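Local coordinates for DinB-like domain-containing protein (PDB 3CEX) that is of unknown function but belongs to the DinB superfamily, whose members fold as a four-helix bundle and often bind a metal ion, at residues 69-82 with 98-110. Numbering follows the deposited sequence.
Sequences WLSQHWTEKFALDL and KVVVAEKQLLSDY
An aromatic cluster of Trp69, Trp74, Phe78 and Tyr110 packs helix 74-78 against residues 104-110, the first turns of helix 104-124; these two short segments run nearly antiparallel, at 163°. Tyr110 lies amid the other three rings. Its CD1 sits over one face of the Trp74 indole, 3.5 Å from Trp74 CD1, the planes inclined at 37°, while Tyr110 CB makes a CH-pi contact with the six-membered half of the same face. On the Phe78 flank the two rings meet obliquely, and Phe78 CE1 approaches Tyr110 CD2 to 3.8 Å. With Tyr110 CG anti to the backbone N (chi1 -179°), the phenol reaches Trp69, where CE2 meets Trp69 CE3 at 3.7 Å and OH hydrogen-bonds to Asp56 of helix 44-62. Asp56 also accepts the backbone N-H of Trp69, so one carboxylate ties both segments to the helical bundle of this DinB-like fold. At the five-membered ring, Gln72 OE1 accepts the N-H of Trp74 NE1 at 2.8 Å, in the carbonyl plane of Gln72 and tilted from the indole plane. Leu106 wedges between Trp74 and Phe78: its CD2 stands almost centrally over the Phe78 face, 3.5 Å from the ring centroid, and CD1 touches the Trp74 edge. Val101 CG1 adds a contact at Phe78 CE2, 3.5 Å away. Beyond the helix, Leu80 and Leu82 bring their methyl groups to Val99, and Lys98 crosses Asp81, its CD against Asp81 O and CB. No direct hydrogen bond joins the segments, but one water accepts from Ala102 N and donates weakly to Lys77 O.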
loop_
_atom_site.group_PDB
_atom_site.type_symbol
_atom_site.label_atom_id
_atom_site.label_comp_id
_atom_site.label_asym_id
_atom_site.label_seq_id
_atom_site.Cartn_x
_atom_site.Cartn_y
_atom_site.Cartn_z
ATOM N N TRP A 69 3.889 -18.010 -14.023
ATOM C CA TRP A 69 5.354 -18.005 -14.062
ATOM C C TRP A 69 5.877 -19.191 -14.876
ATOM O O TRP A 69 6.792 -19.037 -15.700
ATOM C CB TRP A 69 5.908 -18.075 -12.632
ATOM C CG TRP A 69 7.404 -18.009 -12.499
ATOM C CD1 TRP A 69 8.225 -18.993 -12.037
ATOM C CD2 TRP A 69 8.256 -16.899 -12.816
ATOM N NE1 TRP A 69 9.527 -18.562 -12.023
ATOM C CE2 TRP A 69 9.588 -17.295 -12.520
ATOM C CE3 TRP A 69 8.035 -15.627 -13.340
ATOM C CZ2 TRP A 69 10.684 -16.449 -12.701
ATOM C CZ3 TRP A 69 9.119 -14.776 -13.508
ATOM C CH2 TRP A 69 10.427 -15.192 -13.208
ATOM N N LEU A 70 5.283 -20.355 -14.601
ATOM C CA LEU A 70 5.527 -21.604 -15.303
ATOM C C LEU A 70 4.579 -21.827 -16.492
ATOM O O LEU A 70 5.019 -22.043 -17.617
ATOM C CB LEU A 70 5.368 -22.776 -14.330
ATOM C CG LEU A 70 6.372 -22.856 -13.176
ATOM C CD1 LEU A 70 6.076 -24.131 -12.358
ATOM C CD2 LEU A 70 7.831 -22.846 -13.668
ATOM N N SER A 71 3.279 -21.778 -16.238
ATOM C CA SER A 71 2.282 -22.119 -17.259
ATOM C C SER A 71 2.304 -21.225 -18.515
ATOM O O SER A 71 1.994 -21.687 -19.603
ATOM C CB SER A 71 0.875 -22.131 -16.654
ATOM O OG SER A 71 0.304 -20.828 -16.644
ATOM N N GLN A 72 2.662 -19.959 -18.365
ATOM C CA GLN A 72 2.840 -19.045 -19.517
ATOM C C GLN A 72 4.328 -18.817 -19.837
ATOM O O GLN A 72 4.669 -18.010 -20.689
ATOM C CB GLN A 72 2.155 -17.710 -19.259
ATOM C CG GLN A 72 0.645 -17.746 -19.357
ATOM C CD GLN A 72 -0.008 -16.423 -19.023
ATOM O OE1 GLN A 72 0.650 -15.447 -18.698
ATOM N NE2 GLN A 72 -1.329 -16.399 -19.074
ATOM N N HIS A 73 5.209 -19.530 -19.144
ATOM C CA HIS A 73 6.638 -19.491 -19.427
ATOM C C HIS A 73 7.321 -18.144 -19.200
ATOM O O HIS A 73 8.325 -17.846 -19.817
ATOM C CB HIS A 73 6.884 -20.053 -20.840
ATOM C CG HIS A 73 6.292 -21.409 -21.006
ATOM N ND1 HIS A 73 6.776 -22.503 -20.319
ATOM C CD2 HIS A 73 5.197 -21.832 -21.679
ATOM C CE1 HIS A 73 6.033 -23.555 -20.607
ATOM N NE2 HIS A 73 5.067 -23.174 -21.428
ATOM N N TRP A 74 6.822 -17.369 -18.248
ATOM C CA TRP A 74 7.528 -16.142 -17.873
ATOM C C TRP A 74 8.928 -16.425 -17.338
ATOM O O TRP A 74 9.845 -15.651 -17.567
ATOM C CB TRP A 74 6.726 -15.317 -16.869
ATOM C CG TRP A 74 5.420 -14.832 -17.397
ATOM C CD1 TRP A 74 4.191 -15.348 -17.125
ATOM C CD2 TRP A 74 5.206 -13.750 -18.299
ATOM N NE1 TRP A 74 3.224 -14.643 -17.776
ATOM C CE2 TRP A 74 3.818 -13.655 -18.512
ATOM C CE3 TRP A 74 6.044 -12.833 -18.928
ATOM C CZ2 TRP A 74 3.253 -12.694 -19.344
ATOM C CZ3 TRP A 74 5.483 -11.888 -19.763
ATOM C CH2 TRP A 74 4.102 -11.821 -19.961
ATOM N N THR A 75 9.105 -17.541 -16.647
ATOM C CA THR A 75 10.432 -17.899 -16.149
ATOM C C THR A 75 11.517 -17.910 -17.239
ATOM O O THR A 75 12.630 -17.499 -16.990
ATOM C CB THR A 75 10.435 -19.228 -15.371
ATOM O OG1 THR A 75 11.724 -19.396 -14.769
ATOM C CG2 THR A 75 10.147 -20.421 -16.278
ATOM N N GLU A 76 11.184 -18.375 -18.439
ATOM C CA GLU A 76 12.127 -18.365 -19.587
ATOM C C GLU A 76 12.401 -16.970 -20.157
ATOM O O GLU A 76 13.485 -16.707 -20.638
ATOM C CB GLU A 76 11.616 -19.256 -20.715
ATOM C CG GLU A 76 11.600 -20.750 -20.374
ATOM C CD GLU A 76 10.263 -21.233 -19.841
ATOM O OE1 GLU A 76 9.497 -20.417 -19.290
ATOM O OE2 GLU A 76 9.975 -22.440 -19.961
ATOM N N LYS A 77 11.427 -16.071 -20.086
ATOM C CA LYS A 77 11.607 -14.683 -20.548
ATOM C C LYS A 77 12.495 -13.888 -19.621
ATOM O O LYS A 77 13.287 -13.059 -20.066
ATOM C CB LYS A 77 10.265 -13.964 -20.628
ATOM C CG LYS A 77 9.216 -14.632 -21.508
ATOM C CD LYS A 77 9.707 -14.870 -22.885
ATOM C CE LYS A 77 9.991 -13.602 -23.636
ATOM N NZ LYS A 77 10.218 -13.991 -25.067
ATOM N N PHE A 78 12.328 -14.132 -18.317
ATOM C CA PHE A 78 13.092 -13.456 -17.295
ATOM C C PHE A 78 14.517 -14.018 -17.249
ATOM O O PHE A 78 15.471 -13.264 -17.058
ATOM C CB PHE A 78 12.389 -13.577 -15.933
ATOM C CG PHE A 78 11.353 -12.519 -15.693
ATOM C CD1 PHE A 78 10.055 -12.676 -16.136
ATOM C CD2 PHE A 78 11.682 -11.365 -15.006
ATOM C CE1 PHE A 78 9.104 -11.693 -15.886
ATOM C CE2 PHE A 78 10.744 -10.386 -14.782
ATOM C CZ PHE A 78 9.457 -10.551 -15.210
ATOM N N ALA A 79 14.642 -15.334 -17.406
ATOM C CA ALA A 79 15.930 -16.059 -17.322
ATOM C C ALA A 79 16.777 -15.652 -16.114
ATOM O O ALA A 79 17.972 -15.355 -16.234
ATOM C CB ALA A 79 16.731 -15.943 -18.636
ATOM N N LEU A 80 16.150 -15.664 -14.947
ATOM C CA LEU A 80 16.820 -15.268 -13.705
ATOM C C LEU A 80 17.908 -16.272 -13.317
ATOM O O LEU A 80 17.740 -17.467 -13.512
ATOM C CB LEU A 80 15.801 -15.129 -12.569
ATOM C CG LEU A 80 14.703 -14.058 -12.674
ATOM C CD1 LEU A 80 13.905 -14.004 -11.376
ATOM C CD2 LEU A 80 15.305 -12.720 -13.004
ATOM N N ASP A 81 19.022 -15.781 -12.776
ATOM C CA ASP A 81 20.037 -16.677 -12.204
ATOM C C ASP A 81 19.626 -17.095 -10.788
ATOM O O ASP A 81 20.392 -16.995 -9.843
ATOM C CB ASP A 81 21.422 -16.019 -12.230
ATOM C CG ASP A 81 22.584 -17.035 -12.081
ATOM O OD1 ASP A 81 22.412 -18.308 -12.231
ATOM O OD2 ASP A 81 23.705 -16.514 -11.829
ATOM N N LEU A 82 18.403 -17.598 -10.673
ATOM C CA LEU A 82 17.844 -18.105 -9.438
ATOM C C LEU A 82 17.069 -19.377 -9.771
ATOM O O LEU A 82 16.382 -19.445 -10.803
ATOM C CB LEU A 82 16.877 -17.105 -8.825
ATOM C CG LEU A 82 17.417 -15.796 -8.259
ATOM C CD1 LEU A 82 16.225 -14.994 -7.772
ATOM C CD2 LEU A 82 18.469 -16.004 -7.138
ATOM N N LYS A 98 20.052 -10.310 -8.185
ATOM C CA LYS A 98 19.998 -11.108 -9.387
ATOM C C LYS A 98 18.652 -11.001 -10.094
ATOM O O LYS A 98 18.491 -11.540 -11.194
ATOM C CB LYS A 98 20.289 -12.581 -9.070
ATOM C CG LYS A 98 21.734 -12.822 -8.664
ATOM C CD LYS A 98 22.038 -14.309 -8.626
ATOM C CE LYS A 98 23.039 -14.701 -7.534
ATOM N NZ LYS A 98 24.296 -15.201 -8.088
ATOM N N VAL A 99 17.678 -10.335 -9.473
ATOM C CA VAL A 99 16.418 -10.120 -10.160
ATOM C C VAL A 99 16.583 -8.841 -10.982
ATOM O O VAL A 99 16.430 -7.730 -10.482
ATOM C CB VAL A 99 15.226 -10.059 -9.215
ATOM C CG1 VAL A 99 13.943 -9.803 -10.031
ATOM C CG2 VAL A 99 15.116 -11.379 -8.379
ATOM N N VAL A 100 16.978 -9.030 -12.240
ATOM C CA VAL A 100 17.206 -7.954 -13.186
ATOM C C VAL A 100 16.601 -8.382 -14.520
ATOM O O VAL A 100 16.472 -9.578 -14.782
ATOM C CB VAL A 100 18.727 -7.619 -13.349
ATOM C CG1 VAL A 100 19.285 -7.085 -12.042
ATOM C CG2 VAL A 100 19.545 -8.849 -13.842
ATOM N N VAL A 101 16.212 -7.407 -15.343
ATOM C CA VAL A 101 15.612 -7.691 -16.649
ATOM C C VAL A 101 16.364 -6.972 -17.768
ATOM O O VAL A 101 17.007 -5.926 -17.552
ATOM C CB VAL A 101 14.116 -7.274 -16.714
ATOM C CG1 VAL A 101 13.241 -8.175 -15.833
ATOM C CG2 VAL A 101 13.949 -5.797 -16.335
ATOM N N ALA A 102 16.255 -7.529 -18.977
ATOM C CA ALA A 102 16.867 -6.932 -20.166
ATOM C C ALA A 102 16.076 -5.720 -20.688
ATOM O O ALA A 102 16.667 -4.778 -21.220
ATOM C CB ALA A 102 17.036 -7.999 -21.263
ATOM N N GLU A 103 14.750 -5.754 -20.543
ATOM C CA GLU A 103 13.883 -4.661 -20.976
ATOM C C GLU A 103 12.713 -4.457 -20.016
ATOM O O GLU A 103 12.161 -5.427 -19.482
ATOM C CB GLU A 103 13.323 -4.915 -22.381
ATOM C CG GLU A 103 14.349 -5.111 -23.478
ATOM C CD GLU A 103 15.016 -3.819 -23.957
ATOM O OE1 GLU A 103 14.637 -2.709 -23.504
ATOM O OE2 GLU A 103 15.913 -3.931 -24.827
ATOM N N LYS A 104 12.316 -3.194 -19.829
ATOM C CA LYS A 104 11.224 -2.831 -18.906
ATOM C C LYS A 104 9.872 -3.482 -19.262
ATOM O O LYS A 104 9.126 -3.870 -18.379
ATOM C CB LYS A 104 11.008 -1.320 -18.888
ATOM C CG LYS A 104 12.086 -0.533 -18.213
ATOM C CD LYS A 104 11.689 0.919 -18.035
ATOM C CE LYS A 104 11.441 1.646 -19.323
ATOM N NZ LYS A 104 10.921 2.993 -19.015
ATOM N N GLN A 105 9.584 -3.603 -20.551
ATOM C CA GLN A 105 8.314 -4.182 -21.015
ATOM C C GLN A 105 7.984 -5.525 -20.356
ATOM O O GLN A 105 6.821 -5.800 -20.071
ATOM C CB GLN A 105 8.286 -4.316 -22.555
ATOM C CG GLN A 105 6.898 -4.541 -23.207
ATOM C CD GLN A 105 5.922 -3.416 -22.857
ATOM O OE1 GLN A 105 6.255 -2.244 -23.001
ATOM N NE2 GLN A 105 4.740 -3.765 -22.370
ATOM N N LEU A 106 8.992 -6.350 -20.088
ATOM C CA LEU A 106 8.739 -7.653 -19.473
ATOM C C LEU A 106 8.055 -7.540 -18.112
ATOM O O LEU A 106 7.145 -8.314 -17.782
ATOM C CB LEU A 106 10.040 -8.446 -19.334
ATOM C CG LEU A 106 9.889 -9.864 -18.804
ATOM C CD1 LEU A 106 8.953 -10.673 -19.660
ATOM C CD2 LEU A 106 11.269 -10.525 -18.715
ATOM N N LEU A 107 8.511 -6.570 -17.322
ATOM C CA LEU A 107 7.941 -6.311 -16.005
ATOM C C LEU A 107 6.489 -5.889 -16.137
ATOM O O LEU A 107 5.660 -6.366 -15.406
ATOM C CB LEU A 107 8.716 -5.196 -15.290
ATOM C CG LEU A 107 10.167 -5.484 -14.856
ATOM C CD1 LEU A 107 10.900 -4.202 -14.512
ATOM C CD2 LEU A 107 10.219 -6.503 -13.713
ATOM N N SER A 108 6.202 -4.997 -17.090
ATOM C CA SER A 108 4.859 -4.521 -17.322
ATOM C C SER A 108 3.934 -5.650 -17.737
ATOM O O SER A 108 2.763 -5.708 -17.302
ATOM C CB SER A 108 4.830 -3.479 -18.426
ATOM O OG SER A 108 5.440 -2.307 -17.998
ATOM N N ASP A 109 4.440 -6.501 -18.634
ATOM C CA ASP A 109 3.648 -7.618 -19.181
ATOM C C ASP A 109 3.325 -8.681 -18.130
ATOM O O ASP A 109 2.166 -9.169 -18.031
ATOM C CB ASP A 109 4.369 -8.242 -20.383
ATOM C CG ASP A 109 4.415 -7.334 -21.591
ATOM O OD1 ASP A 109 3.705 -6.298 -21.629
ATOM O OD2 ASP A 109 5.179 -7.672 -22.526
ATOM N N TYR A 110 4.311 -9.044 -17.316
ATOM C CA TYR A 110 4.056 -10.062 -16.304
ATOM C C TYR A 110 3.145 -9.504 -15.187
ATOM O O TYR A 110 2.226 -10.180 -14.717
ATOM C CB TYR A 110 5.372 -10.632 -15.742
ATOM C CG TYR A 110 5.200 -11.718 -14.690
ATOM C CD1 TYR A 110 4.226 -12.716 -14.819
ATOM C CD2 TYR A 110 6.015 -11.766 -13.593
ATOM C CE1 TYR A 110 4.081 -13.733 -13.822
ATOM C CE2 TYR A 110 5.873 -12.754 -12.624
ATOM C CZ TYR A 110 4.905 -13.729 -12.731
ATOM O OH TYR A 110 4.802 -14.697 -11.737
HETATM O O HOH W 1 15.196 -10.521 -19.120
HETATM O O HOH W 2 19.725 -12.860 -12.773
#